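Local coordinates for protein ribulose-bisphosphate carboxylase (Alicyclobacillus acidocaldarius subsp. acidocaldarius, PDB 4NAS) that belongs to the RuBisCO large-chain family, with an N-terminal domain followed by a catalytic domain of the TIM-barrel class, and carries bound calcium, at residues G219-L224 with Y248-D253; E226-L231 with G237-N242. One frame throughout, in Å; residues are numbered along the deposited sequence.

Contact 1: residues G219-L224 with Y248-D253; sequences GPVHSL and YDVVAD. With FMT (formic acid), chain F.
Val250 presents one methyl to Val221 and the other to Leu224: with chi1 at 160°, CG1 stands anti to the backbone N and is turned to the Leu224 side, while CG2, beside that N, is turned to the Val221 side. Val221 has the same torsion, which leaves its CG2 anti to the carbonyl carbon and meeting Val250 CG2 tip to tip at 4.1 Å. Leu224, three residues further on, crosses Val250 at about a right angle and brings its CD2 within 3.6 Å of Val250 CG1. Branched aliphatic side chains suit this place, where the N-terminal part of helix 221-233 meets helix 248-256 with the CA atoms of Val221 and Val250 7.6 Å apart. Tyr246 also packs against Val221 and Leu224, and Val250 of the second subunit packs on Val250, placing the contact at the dimer interface. The Val221 N-H donates to O2 of formic acid, 3.1 Å from N to O2; Pro220, having no N-H, offers no such donor. No hydrogen bond links the two segments, so their direct adhesion rests on van der Waals contact and the burial of aliphatic surface, while polar bonding is left to other partners.

Contact 2: residues E226-L231 with G237-N242; sequences ERARRL and GALLVN
Helix 221-233 lies over strand 238-242 with Ala228 and Leu239 nearest, their CA atoms 7.4 Å apart, and Leu239 directs its side chain from the strand toward the helix. There its two methyls part to meet residues three positions apart on the helix. CD1 comes up to Ala228, 3.6 Å from its CB, while CD2 lies 4.0 Å from Leu231 CB. Chi1 of -52° sets Leu239 CG anti to the carbonyl carbon, and chi2 near 180° extends CD1 away from CA, toward Ala228. Alanine suits position 228 because its lone methyl lets Leu239 come close to the helix backbone; Leu231 meets Leu239 through CB, and its side chain also packs on Val215 and Val193. This is the helix-on-sheet layer of a beta-alpha-beta unit, strand 214-216, helix 221-233 and strand 238-242, as expected in a TIM barrel, where apolar side chains facing out from the parallel strands pack under the surrounding helices. The charged residues of 226-231 take no part in this apolar contact. Glu226 and Arg229, again three residues apart, form a salt bridge between OE1 and NH2 at 2.8 Å, although the hydrogen bond within it is bent and weak. Arg229 NH1 has a second acidic partner in Asp257, and Arg227 and Arg230 both form salt bridges with Glu190 of helix 189-207.

In the fold
Following the chain from the N terminus, strand 214-216 leads into 219-224, the first half of contact 1, and helix 221-233 then runs on through 226-231, the first half of contact 2. The chain soon turns back into strand 238-242, where contact 2 closes a short loop of five residues. Past helix 243-246 it enters helix 248-256, and contact 1 closes a wider loop of 23 residues within which contact 2 is nested. Helix 221-233 serves both: its N-terminal part meets helix 248-256 and its middle meets the strand. The centres lie 10 Å apart, and Val251 CG2 touches Val241 CG1 at 3.7 Å, so the segments 248-253 and 237-242 also pack on each other.

Contact 1: residues G219-L224 with Y248-D253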
loop_
_atom_site.group_PDB
_atom_site.type_symbol
_atom_site.label_atom_id
_atom_site.label_comp_id
_atom_site.label_asym_id
_atom_site.label_seq_id
_atom_site.Cartn_x
_atom_site.Cartn_y
_atom_site.Cartn_z
ATOM N N GLY B 219 -3.091 -12.364 -10.658
ATOM C CA GLY B 219 -4.372 -12.946 -10.311
ATOM C C GLY B 219 -4.770 -12.612 -8.876
ATOM O O GLY B 219 -4.069 -11.898 -8.172
ATOM N N PRO B 220 -5.907 -13.151 -8.435
ATOM C CA PRO B 220 -6.513 -12.929 -7.121
ATOM C C PRO B 220 -5.640 -13.449 -5.983
ATOM O O PRO B 220 -4.996 -14.492 -6.139
ATOM C CB PRO B 220 -7.796 -13.769 -7.183
ATOM C CG PRO B 220 -8.043 -14.003 -8.630
ATOM C CD PRO B 220 -6.707 -14.066 -9.266
ATOM N N VAL B 221 -5.653 -12.750 -4.848
ATOM C CA VAL B 221 -4.811 -13.126 -3.717
ATOM C C VAL B 221 -5.011 -14.588 -3.278
ATOM O O VAL B 221 -4.032 -15.307 -3.084
ATOM C CB VAL B 221 -4.954 -12.137 -2.533
ATOM C CG1 VAL B 221 -4.483 -12.764 -1.235
ATOM C CG2 VAL B 221 -4.165 -10.839 -2.818
ATOM N N HIS B 222 -6.266 -15.034 -3.186
ATOM C CA HIS B 222 -6.580 -16.369 -2.645
ATOM C C HIS B 222 -6.004 -17.546 -3.447
ATOM O O HIS B 222 -5.950 -18.677 -2.963
ATOM C CB HIS B 222 -8.089 -16.546 -2.480
ATOM C CG HIS B 222 -8.837 -16.597 -3.777
ATOM N ND1 HIS B 222 -8.920 -17.741 -4.545
ATOM C CD2 HIS B 222 -9.526 -15.644 -4.448
ATOM C CE1 HIS B 222 -9.639 -17.492 -5.625
ATOM N NE2 HIS B 222 -10.019 -16.227 -5.590
ATOM N N SER B 223 -5.578 -17.295 -4.674
ATOM C CA SER B 223 -5.036 -18.385 -5.480
ATOM C C SER B 223 -3.578 -18.091 -5.842
ATOM O O SER B 223 -2.933 -18.854 -6.551
ATOM C CB SER B 223 -5.894 -18.620 -6.723
ATOM O OG SER B 223 -5.776 -17.549 -7.640
ATOM N N LEU B 224 -3.064 -16.990 -5.303
ATOM C CA LEU B 224 -1.703 -16.545 -5.584
ATOM C C LEU B 224 -0.623 -17.549 -5.157
ATOM O O LEU B 224 0.323 -17.812 -5.898
ATOM C CB LEU B 224 -1.450 -15.193 -4.916
ATOM C CG LEU B 224 -0.393 -14.309 -5.570
ATOM C CD1 LEU B 224 -0.756 -14.029 -7.013
ATOM C CD2 LEU B 224 -0.256 -13.003 -4.796
ATOM N N TYR B 248 2.865 -6.283 1.566
ATOM C CA TYR B 248 4.055 -7.018 1.998
ATOM C C TYR B 248 3.741 -8.365 2.644
ATOM O O TYR B 248 4.520 -9.326 2.515
ATOM C CB TYR B 248 4.953 -6.178 2.926
ATOM C CG TYR B 248 5.586 -4.954 2.300
ATOM C CD1 TYR B 248 6.832 -5.030 1.668
ATOM C CD2 TYR B 248 4.967 -3.719 2.373
ATOM C CE1 TYR B 248 7.418 -3.920 1.098
ATOM C CE2 TYR B 248 5.548 -2.592 1.797
ATOM C CZ TYR B 248 6.779 -2.697 1.178
ATOM O OH TYR B 248 7.357 -1.580 0.614
ATOM N N ASP B 249 2.627 -8.428 3.367
ATOM C CA ASP B 249 2.233 -9.675 4.021
ATOM C C ASP B 249 1.879 -10.744 3.015
ATOM O O ASP B 249 2.111 -11.921 3.283
ATOM C CB ASP B 249 1.067 -9.470 4.979
ATOM C CG ASP B 249 1.493 -8.817 6.272
ATOM O OD1 ASP B 249 2.514 -9.255 6.850
ATOM O OD2 ASP B 249 0.831 -7.843 6.683
ATOM N N VAL B 250 1.281 -10.330 1.891
ATOM C CA VAL B 250 0.969 -11.240 0.804
ATOM C C VAL B 250 2.248 -11.886 0.306
ATOM O O VAL B 250 2.333 -13.119 0.216
ATOM C CB VAL B 250 0.297 -10.526 -0.401
ATOM C CG1 VAL B 250 0.435 -11.374 -1.649
ATOM C CG2 VAL B 250 -1.165 -10.273 -0.143
ATOM N N VAL B 251 3.237 -11.051 -0.022
ATOM C CA VAL B 251 4.547 -11.534 -0.465
ATOM C C VAL B 251 5.278 -12.357 0.593
ATOM O O VAL B 251 5.959 -13.335 0.258
ATOM C CB VAL B 251 5.437 -10.354 -0.980
ATOM C CG1 VAL B 251 6.781 -10.855 -1.487
ATOM C CG2 VAL B 251 4.694 -9.631 -2.101
ATOM N N ALA B 252 5.119 -11.990 1.867
ATOM C CA ALA B 252 5.744 -12.744 2.969
ATOM C C ALA B 252 5.352 -14.216 2.979
ATOM O O ALA B 252 6.202 -15.096 3.211
ATOM C CB ALA B 252 5.419 -12.109 4.334
ATOM N N ASP B 253 4.076 -14.497 2.732
ATOM C CA ASP B 253 3.610 -15.891 2.732
ATOM C C ASP B 253 4.264 -16.699 1.606
ATOM O O ASP B 253 4.555 -17.883 1.765
ATOM C CB ASP B 253 2.084 -15.976 2.611
ATOM C CG ASP B 253 1.353 -15.531 3.888
ATOM O OD1 ASP B 253 1.984 -15.370 4.961
ATOM O OD2 ASP B 253 0.128 -15.338 3.807
HETATM C C FMT F . -8.440 -10.304 -5.868
HETATM O O1 FMT F . -9.085 -9.244 -5.984
HETATM O O2 FMT F . -8.059 -10.856 -4.810
#

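Contact 2: residues E226-L231 with G237-N242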
loop_
_atom_site.group_PDB
_atom_site.type_symbol
_atom_site.label_atom_id
_atom_site.label_comp_id
_atom_site.label_asym_id
_atom_site.label_seq_id
_atom_site.Cartn_x
_atom_site.Cartn_y
_atom_site.Cartn_z
ATOM N N GLU B 226 -0.931 -20.828 -4.554
ATOM C CA GLU B 226 -1.030 -22.014 -5.406
ATOM C C GLU B 226 -0.460 -21.745 -6.807
ATOM O O GLU B 226 0.244 -22.582 -7.364
ATOM C CB GLU B 226 -2.478 -22.501 -5.504
ATOM C CG GLU B 226 -2.650 -23.787 -6.335
ATOM C CD GLU B 226 -1.899 -24.990 -5.747
ATOM O OE1 GLU B 226 -1.716 -25.040 -4.509
ATOM O OE2 GLU B 226 -1.492 -25.890 -6.523
ATOM N N ARG B 227 -0.737 -20.573 -7.375
ATOM C CA ARG B 227 -0.172 -20.257 -8.682
ATOM C C ARG B 227 1.360 -20.166 -8.627
ATOM O O ARG B 227 2.045 -20.649 -9.524
ATOM C CB ARG B 227 -0.771 -18.981 -9.294
ATOM C CG ARG B 227 -0.296 -18.776 -10.746
ATOM C CD ARG B 227 -1.020 -17.660 -11.506
ATOM N NE ARG B 227 -1.446 -18.092 -12.849
ATOM C CZ ARG B 227 -2.238 -17.371 -13.635
ATOM N NH1 ARG B 227 -2.670 -16.183 -13.225
ATOM N NH2 ARG B 227 -2.581 -17.812 -14.831
ATOM N N ALA B 228 1.886 -19.547 -7.574
ATOM C CA ALA B 228 3.334 -19.436 -7.389
ATOM C C ALA B 228 3.972 -20.830 -7.357
ATOM O O ALA B 228 5.072 -21.057 -7.900
ATOM C CB ALA B 228 3.633 -18.705 -6.092
ATOM N N ARG B 229 3.276 -21.757 -6.714
ATOM C CA ARG B 229 3.763 -23.126 -6.581
ATOM C C ARG B 229 3.788 -23.818 -7.936
ATOM O O ARG B 229 4.737 -24.541 -8.253
ATOM C CB ARG B 229 2.871 -23.939 -5.638
ATOM C CG ARG B 229 2.880 -23.520 -4.180
ATOM C CD ARG B 229 2.067 -24.530 -3.368
ATOM N NE ARG B 229 1.814 -24.112 -1.993
ATOM C CZ ARG B 229 0.603 -23.892 -1.496
ATOM N NH1 ARG B 229 0.457 -23.518 -0.227
ATOM N NH2 ARG B 229 -0.465 -24.050 -2.268
ATOM N N ARG B 230 2.730 -23.619 -8.722
ATOM C CA ARG B 230 2.635 -24.261 -10.028
ATOM C C ARG B 230 3.733 -23.731 -10.919
ATOM O O ARG B 230 4.386 -24.506 -11.623
ATOM C CB ARG B 230 1.278 -24.013 -10.686
ATOM C CG ARG B 230 0.093 -24.658 -9.990
ATOM C CD ARG B 230 -1.131 -24.647 -10.895
ATOM N NE ARG B 230 -1.393 -23.325 -11.469
ATOM C CZ ARG B 230 -2.322 -22.480 -11.023
ATOM N NH1 ARG B 230 -2.488 -21.298 -11.615
ATOM N NH2 ARG B 230 -3.090 -22.815 -9.991
ATOM N N LEU B 231 3.938 -22.410 -10.873
ATOM C CA LEU B 231 4.895 -21.751 -11.753
ATOM C C LEU B 231 6.305 -22.223 -11.457
ATOM O O LEU B 231 7.105 -22.412 -12.374
ATOM C CB LEU B 231 4.786 -20.207 -11.673
ATOM C CG LEU B 231 3.468 -19.623 -12.194
ATOM C CD1 LEU B 231 3.356 -18.115 -12.008
ATOM C CD2 LEU B 231 3.247 -19.992 -13.663
ATOM N N GLY B 237 12.250 -19.429 -13.630
ATOM C CA GLY B 237 13.496 -19.055 -12.976
ATOM C C GLY B 237 13.274 -18.153 -11.759
ATOM O O GLY B 237 13.994 -18.222 -10.769
ATOM N N ALA B 238 12.276 -17.282 -11.848
ATOM C CA ALA B 238 11.921 -16.387 -10.752
ATOM C C ALA B 238 10.464 -15.961 -10.901
ATOM O O ALA B 238 9.886 -16.050 -11.987
ATOM C CB ALA B 238 12.842 -15.159 -10.718
ATOM N N LEU B 239 9.874 -15.519 -9.804
ATOM C CA LEU B 239 8.584 -14.847 -9.828
ATOM C C LEU B 239 8.790 -13.320 -9.753
ATOM O O LEU B 239 9.425 -12.811 -8.824
ATOM C CB LEU B 239 7.719 -15.313 -8.654
ATOM C CG LEU B 239 7.530 -16.827 -8.469
ATOM C CD1 LEU B 239 6.642 -17.108 -7.255
ATOM C CD2 LEU B 239 6.939 -17.486 -9.709
ATOM N N LEU B 240 8.247 -12.613 -10.741
ATOM C CA LEU B 240 8.184 -11.154 -10.749
ATOM C C LEU B 240 6.975 -10.741 -9.907
ATOM O O LEU B 240 5.842 -11.131 -10.195
ATOM C CB LEU B 240 8.022 -10.653 -12.198
ATOM C CG LEU B 240 7.862 -9.142 -12.383
ATOM C CD1 LEU B 240 9.029 -8.423 -11.704
ATOM C CD2 LEU B 240 7.743 -8.727 -13.872
ATOM N N VAL B 241 7.210 -10.002 -8.828
ATOM C CA VAL B 241 6.105 -9.630 -7.968
ATOM C C VAL B 241 6.073 -8.124 -7.789
ATOM O O VAL B 241 7.080 -7.509 -7.399
ATOM C CB VAL B 241 6.190 -10.326 -6.578
ATOM C CG1 VAL B 241 4.971 -9.984 -5.728
ATOM C CG2 VAL B 241 6.271 -11.830 -6.734
ATOM N N ASN B 242 4.923 -7.540 -8.109
ATOM C CA ASN B 242 4.613 -6.162 -7.748
ATOM C C ASN B 242 4.270 -6.052 -6.258
ATOM O O ASN B 242 3.103 -5.983 -5.855
ATOM C CB ASN B 242 3.467 -5.654 -8.593
ATOM C CG ASN B 242 3.857 -5.539 -10.063
ATOM O OD1 ASN B 242 4.815 -4.831 -10.410
ATOM N ND2 ASN B 242 3.144 -6.259 -10.921
#